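Local coordinates for glycosyl hydrolase family 2, TIM barrel domain protein (PDB 6DXU), which probably hydrolyses beta-glucuronides as a glycoside hydrolase family 2 beta-glucuronidase of the human gut bacterium Parabacteroides merdae, at residues D560-E565 and S764-I769; D603-V606 and N610-G613. All coordinates share one frame; numbering follows the deposited sequence.

From the N terminus, the chain first reaches 560-565, a loop between helices 557-560 and 565-579, and then passes through strand 587-589 of the barrel sheet. Contact 2 follows as a tight local closure: 603-606 and 610-613 meet with three residues between them. Contact 1 closes much later, when 764-769, which leads into strand 768-775 and includes its first two residues, comes back to 560-565 after 198 intervening residues. The small loop therefore lies wholly within the large one. The centres are 11 Å apart, and the contacts touch through W563, whose CZ3 packs 3.6 Å from P605 CD. Both line the same bicine pocket, so the barrel loops and the C-terminal domain meet around one ligand.

Contact 1: D560-E565 and S764-I769; sequences DGDWSE and SSKKQI. With BCN (bicine), chain L.
K766 brings its extended chain up to D562, with CE 3.7 Å from D562 CB, and this carbon-carbon approach is the evidence for the contact. The modelled position of NZ is doubtful, because it falls implausibly close to the D562 carbonyl; its placement beside bicine C4 shares that doubt. CG of K766 stands anti to its carbonyl carbon (chi1 -64°), and from there the chain runs straight as far as CE. Bicine lies over W563: C3 sits 3.3 Å above the indole plane, displaced toward the rim, while the indole NE1 is bonded to S558 O. R523 NH1 hydrogen-bonds to both D562 O and bicine.

In the second shell, D562 OD1 is gripped twice from one face of its carboxylate, by S564 N at 2.8 Å (an Asx turn) and by S564 OG, also at 2.8 Å. On the lysine side, K767 N reaches S765 OG at 3.2 Å, an ST turn, and that hydroxyl also pairs with E733. S564 is the N-cap of helix 565-579, whereas K766 lies just ahead of strand 768-775, so the contact joins a helix start to a strand start across the bicine pocket.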
loop_
_atom_site.group_PDB
_atom_site.type_symbol
_atom_site.label_atom_id
_atom_site.label_comp_id
_atom_site.label_asym_id
_atom_site.label_seq_id
_atom_site.Cartn_x
_atom_site.Cartn_y
_atom_site.Cartn_z
ATOM N N ASP D 560 -13.967 25.285 -45.351
ATOM C CA ASP D 560 -13.935 25.660 -46.757
ATOM C C ASP D 560 -13.262 26.995 -47.011
ATOM O O ASP D 560 -12.929 27.291 -48.165
ATOM C CB ASP D 560 -15.368 25.709 -47.311
ATOM C CG ASP D 560 -16.130 24.432 -47.035
ATOM O OD1 ASP D 560 -15.470 23.379 -46.952
ATOM O OD2 ASP D 560 -17.371 24.481 -46.886
ATOM N N GLY D 561 -13.038 27.792 -45.967
ATOM C CA GLY D 561 -12.453 29.109 -46.151
ATOM C C GLY D 561 -10.990 29.037 -46.546
ATOM O O GLY D 561 -10.340 27.987 -46.460
ATOM N N ASP D 562 -10.460 30.148 -47.064
ATOM C CA ASP D 562 -9.044 30.109 -47.436
ATOM C C ASP D 562 -8.087 30.316 -46.268
ATOM O O ASP D 562 -6.865 30.217 -46.474
ATOM C CB ASP D 562 -8.686 31.127 -48.522
ATOM C CG ASP D 562 -8.892 32.572 -48.102
ATOM O OD1 ASP D 562 -9.320 32.873 -46.962
ATOM O OD2 ASP D 562 -8.667 33.445 -48.980
ATOM N N TRP D 563 -8.603 30.685 -45.088
ATOM C CA TRP D 563 -7.774 30.973 -43.905
ATOM C C TRP D 563 -6.873 32.183 -44.121
ATOM O O TRP D 563 -5.753 32.268 -43.582
ATOM C CB TRP D 563 -6.955 29.765 -43.446
ATOM C CG TRP D 563 -7.802 28.686 -42.808
ATOM C CD1 TRP D 563 -9.045 28.252 -43.213
ATOM C CD2 TRP D 563 -7.455 27.894 -41.667
ATOM N NE1 TRP D 563 -9.488 27.245 -42.374
ATOM C CE2 TRP D 563 -8.525 27.007 -41.425
ATOM C CE3 TRP D 563 -6.338 27.849 -40.826
ATOM C CZ2 TRP D 563 -8.512 26.089 -40.363
ATOM C CZ3 TRP D 563 -6.326 26.948 -39.777
ATOM C CH2 TRP D 563 -7.403 26.074 -39.557
ATOM N N SER D 564 -7.328 33.099 -44.958
ATOM C CA SER D 564 -6.591 34.327 -45.158
ATOM C C SER D 564 -6.891 35.302 -44.033
ATOM O O SER D 564 -7.923 35.221 -43.363
ATOM C CB SER D 564 -6.951 34.963 -46.498
ATOM O OG SER D 564 -8.280 35.447 -46.464
ATOM N N GLU D 565 -5.963 36.233 -43.829
ATOM C CA GLU D 565 -6.244 37.342 -42.933
ATOM C C GLU D 565 -7.417 38.175 -43.430
ATOM O O GLU D 565 -8.083 38.835 -42.633
ATOM C CB GLU D 565 -5.015 38.224 -42.790
ATOM C CG GLU D 565 -3.791 37.492 -42.330
ATOM C CD GLU D 565 -2.812 38.438 -41.679
ATOM O OE1 GLU D 565 -1.601 38.399 -41.996
ATOM O OE2 GLU D 565 -3.264 39.240 -40.851
ATOM N N SER D 764 -2.259 32.695 -55.635
ATOM C CA SER D 764 -3.293 32.097 -54.799
ATOM C C SER D 764 -2.863 30.761 -54.215
ATOM O O SER D 764 -3.675 30.087 -53.556
ATOM C CB SER D 764 -4.594 31.941 -55.586
ATOM O OG SER D 764 -4.411 31.034 -56.650
ATOM N N SER D 765 -1.604 30.374 -54.409
ATOM C CA SER D 765 -1.168 29.045 -53.998
ATOM C C SER D 765 -1.095 28.909 -52.479
ATOM O O SER D 765 -0.582 29.800 -51.779
ATOM C CB SER D 765 0.201 28.715 -54.612
ATOM O OG SER D 765 0.633 27.434 -54.173
ATOM N N LYS D 766 -1.585 27.769 -51.985
ATOM C CA LYS D 766 -1.448 27.349 -50.595
ATOM C C LYS D 766 -0.621 26.099 -50.451
ATOM O O LYS D 766 -0.678 25.438 -49.406
ATOM C CB LYS D 766 -2.786 27.091 -49.959
ATOM C CG LYS D 766 -3.473 28.327 -49.929
ATOM C CD LYS D 766 -4.839 28.076 -49.464
ATOM C CE LYS D 766 -5.526 29.358 -49.099
ATOM N NZ LYS D 766 -6.373 28.958 -48.058
ATOM N N LYS D 767 0.166 25.777 -51.470
ATOM C CA LYS D 767 0.916 24.529 -51.504
ATOM C C LYS D 767 1.938 24.462 -50.372
ATOM O O LYS D 767 2.580 25.458 -50.025
ATOM C CB LYS D 767 1.625 24.418 -52.847
ATOM C CG LYS D 767 1.773 22.999 -53.351
ATOM C CD LYS D 767 2.293 23.028 -54.793
ATOM C CE LYS D 767 2.934 21.710 -55.169
ATOM N NZ LYS D 767 2.081 20.605 -54.774
ATOM N N GLN D 768 2.102 23.276 -49.798
ATOM C CA GLN D 768 3.055 23.140 -48.713
ATOM C C GLN D 768 4.489 23.158 -49.237
ATOM O O GLN D 768 4.817 22.515 -50.236
ATOM C CB GLN D 768 2.808 21.856 -47.914
ATOM C CG GLN D 768 3.601 21.880 -46.597
ATOM C CD GLN D 768 3.482 20.617 -45.766
ATOM O OE1 GLN D 768 2.910 20.636 -44.674
ATOM N NE2 GLN D 768 4.047 19.524 -46.261
ATOM N N ILE D 769 5.342 23.894 -48.529
ATOM C CA ILE D 769 6.757 24.043 -48.837
ATOM C C ILE D 769 7.558 23.477 -47.668
ATOM O O ILE D 769 7.193 23.681 -46.503
ATOM C CB ILE D 769 7.117 25.521 -49.079
ATOM C CG1 ILE D 769 6.460 26.011 -50.366
ATOM C CG2 ILE D 769 8.628 25.710 -49.148
ATOM C CD1 ILE D 769 6.186 27.488 -50.351
HETATM N N1 BCN L . -6.773 24.456 -44.619
HETATM C C1 BCN L . -7.345 23.614 -45.653
HETATM C C2 BCN L . -6.255 23.256 -46.661
HETATM O O21 BCN L . -5.162 23.877 -46.635
HETATM O O22 BCN L . -6.453 22.348 -47.513
HETATM C C3 BCN L . -7.310 25.803 -44.782
HETATM C C4 BCN L . -6.612 26.547 -45.923
HETATM O O4 BCN L . -5.222 26.524 -45.732
HETATM C C5 BCN L . -7.208 23.953 -43.316
HETATM C C6 BCN L . -6.129 23.068 -42.694
HETATM O O6 BCN L . -4.895 23.373 -43.291
#

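Contact 2: D603-V606 and N610-G613. With BCN (bicine), chain L.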
loop_
_atom_site.group_PDB
_atom_site.type_symbol
_atom_site.label_atom_id
_atom_site.label_comp_id
_atom_site.label_asym_id
_atom_site.label_seq_id
_atom_site.Cartn_x
_atom_site.Cartn_y
_atom_site.Cartn_z
ATOM N N ASP D 603 -2.383 19.344 -39.298
ATOM C CA ASP D 603 -2.496 19.728 -40.701
ATOM C C ASP D 603 -2.845 21.195 -40.907
ATOM O O ASP D 603 -3.223 21.576 -42.024
ATOM C CB ASP D 603 -3.524 18.847 -41.403
ATOM C CG ASP D 603 -3.074 17.400 -41.486
ATOM O OD1 ASP D 603 -1.878 17.168 -41.762
ATOM O OD2 ASP D 603 -3.899 16.506 -41.231
ATOM N N ASN D 604 -2.740 22.028 -39.871
ATOM C CA ASN D 604 -2.974 23.450 -40.046
ATOM C C ASN D 604 -1.882 24.041 -40.936
ATOM O O ASN D 604 -0.803 23.459 -41.066
ATOM C CB ASN D 604 -3.001 24.154 -38.690
ATOM C CG ASN D 604 -4.388 24.181 -38.086
ATOM O OD1 ASN D 604 -5.276 23.467 -38.552
ATOM N ND2 ASN D 604 -4.586 25.002 -37.044
ATOM N N PRO D 605 -2.146 25.198 -41.565
ATOM C CA PRO D 605 -1.132 25.820 -42.445
ATOM C C PRO D 605 0.224 25.994 -41.792
ATOM O O PRO D 605 1.254 25.738 -42.432
ATOM C CB PRO D 605 -1.769 27.173 -42.797
ATOM C CG PRO D 605 -3.241 26.903 -42.755
ATOM C CD PRO D 605 -3.434 25.914 -41.611
ATOM N N VAL D 606 0.257 26.420 -40.531
ATOM C CA VAL D 606 1.388 26.154 -39.650
ATOM C C VAL D 606 1.036 24.899 -38.836
ATOM O O VAL D 606 0.114 24.959 -38.009
ATOM C CB VAL D 606 1.702 27.335 -38.729
ATOM C CG1 VAL D 606 2.791 26.939 -37.733
ATOM C CG2 VAL D 606 2.140 28.579 -39.570
ATOM N N ASN D 610 -2.787 26.630 -33.430
ATOM C CA ASN D 610 -4.098 27.246 -33.559
ATOM C C ASN D 610 -3.854 28.676 -34.022
ATOM O O ASN D 610 -3.266 29.473 -33.285
ATOM C CB ASN D 610 -4.839 27.194 -32.224
ATOM C CG ASN D 610 -6.257 27.758 -32.309
ATOM O OD1 ASN D 610 -6.492 28.808 -32.921
ATOM N ND2 ASN D 610 -7.207 27.074 -31.673
ATOM N N GLN D 611 -4.272 29.001 -35.246
ATOM C CA GLN D 611 -3.887 30.267 -35.863
ATOM C C GLN D 611 -4.994 31.318 -35.805
ATOM O O GLN D 611 -5.073 32.192 -36.675
ATOM C CB GLN D 611 -3.432 30.035 -37.305
ATOM C CG GLN D 611 -2.189 29.135 -37.385
ATOM C CD GLN D 611 -1.776 28.819 -38.815
ATOM O OE1 GLN D 611 -2.055 27.731 -39.337
ATOM N NE2 GLN D 611 -1.088 29.766 -39.447
ATOM N N LYS D 612 -5.842 31.271 -34.781
ATOM C CA LYS D 612 -6.887 32.278 -34.634
ATOM C C LYS D 612 -6.398 33.572 -34.003
ATOM O O LYS D 612 -7.170 34.536 -33.922
ATOM C CB LYS D 612 -8.030 31.704 -33.790
ATOM C CG LYS D 612 -8.787 30.591 -34.471
ATOM C CD LYS D 612 -9.898 30.059 -33.551
ATOM C CE LYS D 612 -10.712 28.985 -34.243
ATOM N NZ LYS D 612 -9.906 27.794 -34.606
ATOM N N GLY D 613 -5.146 33.637 -33.556
ATOM C CA GLY D 613 -4.686 34.831 -32.882
ATOM C C GLY D 613 -4.734 36.047 -33.787
ATOM O O GLY D 613 -4.770 35.941 -35.009
HETATM N N1 BCN L . -6.773 24.456 -44.619
HETATM C C1 BCN L . -7.345 23.614 -45.653
HETATM C C2 BCN L . -6.255 23.256 -46.661
HETATM O O21 BCN L . -5.162 23.877 -46.635
HETATM O O22 BCN L . -6.453 22.348 -47.513
HETATM C C3 BCN L . -7.310 25.803 -44.782
HETATM C C4 BCN L . -6.612 26.547 -45.923
HETATM O O4 BCN L . -5.222 26.524 -45.732
HETATM C C5 BCN L . -7.208 23.953 -43.316
HETATM C C6 BCN L . -6.129 23.068 -42.694
HETATM O O6 BCN L . -4.895 23.373 -43.291
#
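The Q611 and V606 side chains cross obliquely, with Q611 OE1 on V606 N and Q611 NE2 3.4 Å from V606 CG2. The bond from V606 N to Q611 OE1 is 2.9 Å long and nearly straight (172°), but the donor stands above the carbonyl plane, 46° out of it. With CG anti to its carbonyl carbon (chi1 -62°) and the chain extended beyond, Q611 delivers OE1 into a corner where P605 CD lies 3.2 Å away and N604 CB 3.8 Å. The other end of the amide, NE2, is hydrogen-bonded to H520 ND1, which fixes the rotation of the group. Replaced by alanine, this position would lose the amide, which would probably leave V606 N and H520 ND1 without their partner and a gap beside P605.

This side-chain-to-backbone bond braces a loop whose D603, N604 and P605 line the bicine pocket; D603 O accepts from bicine O6 at 2.8 Å. N610 OD1 takes K612 N at 3.2 Å in an Asx turn, while D518 pairs with both Q611 N and K612 NZ. Segment 603-606 leads toward strand 609-610, whose last residue, N610, opens the second segment; N610 pairs by backbone with F596 of strand 596-597, and P605 with Q793 of strand 791-793.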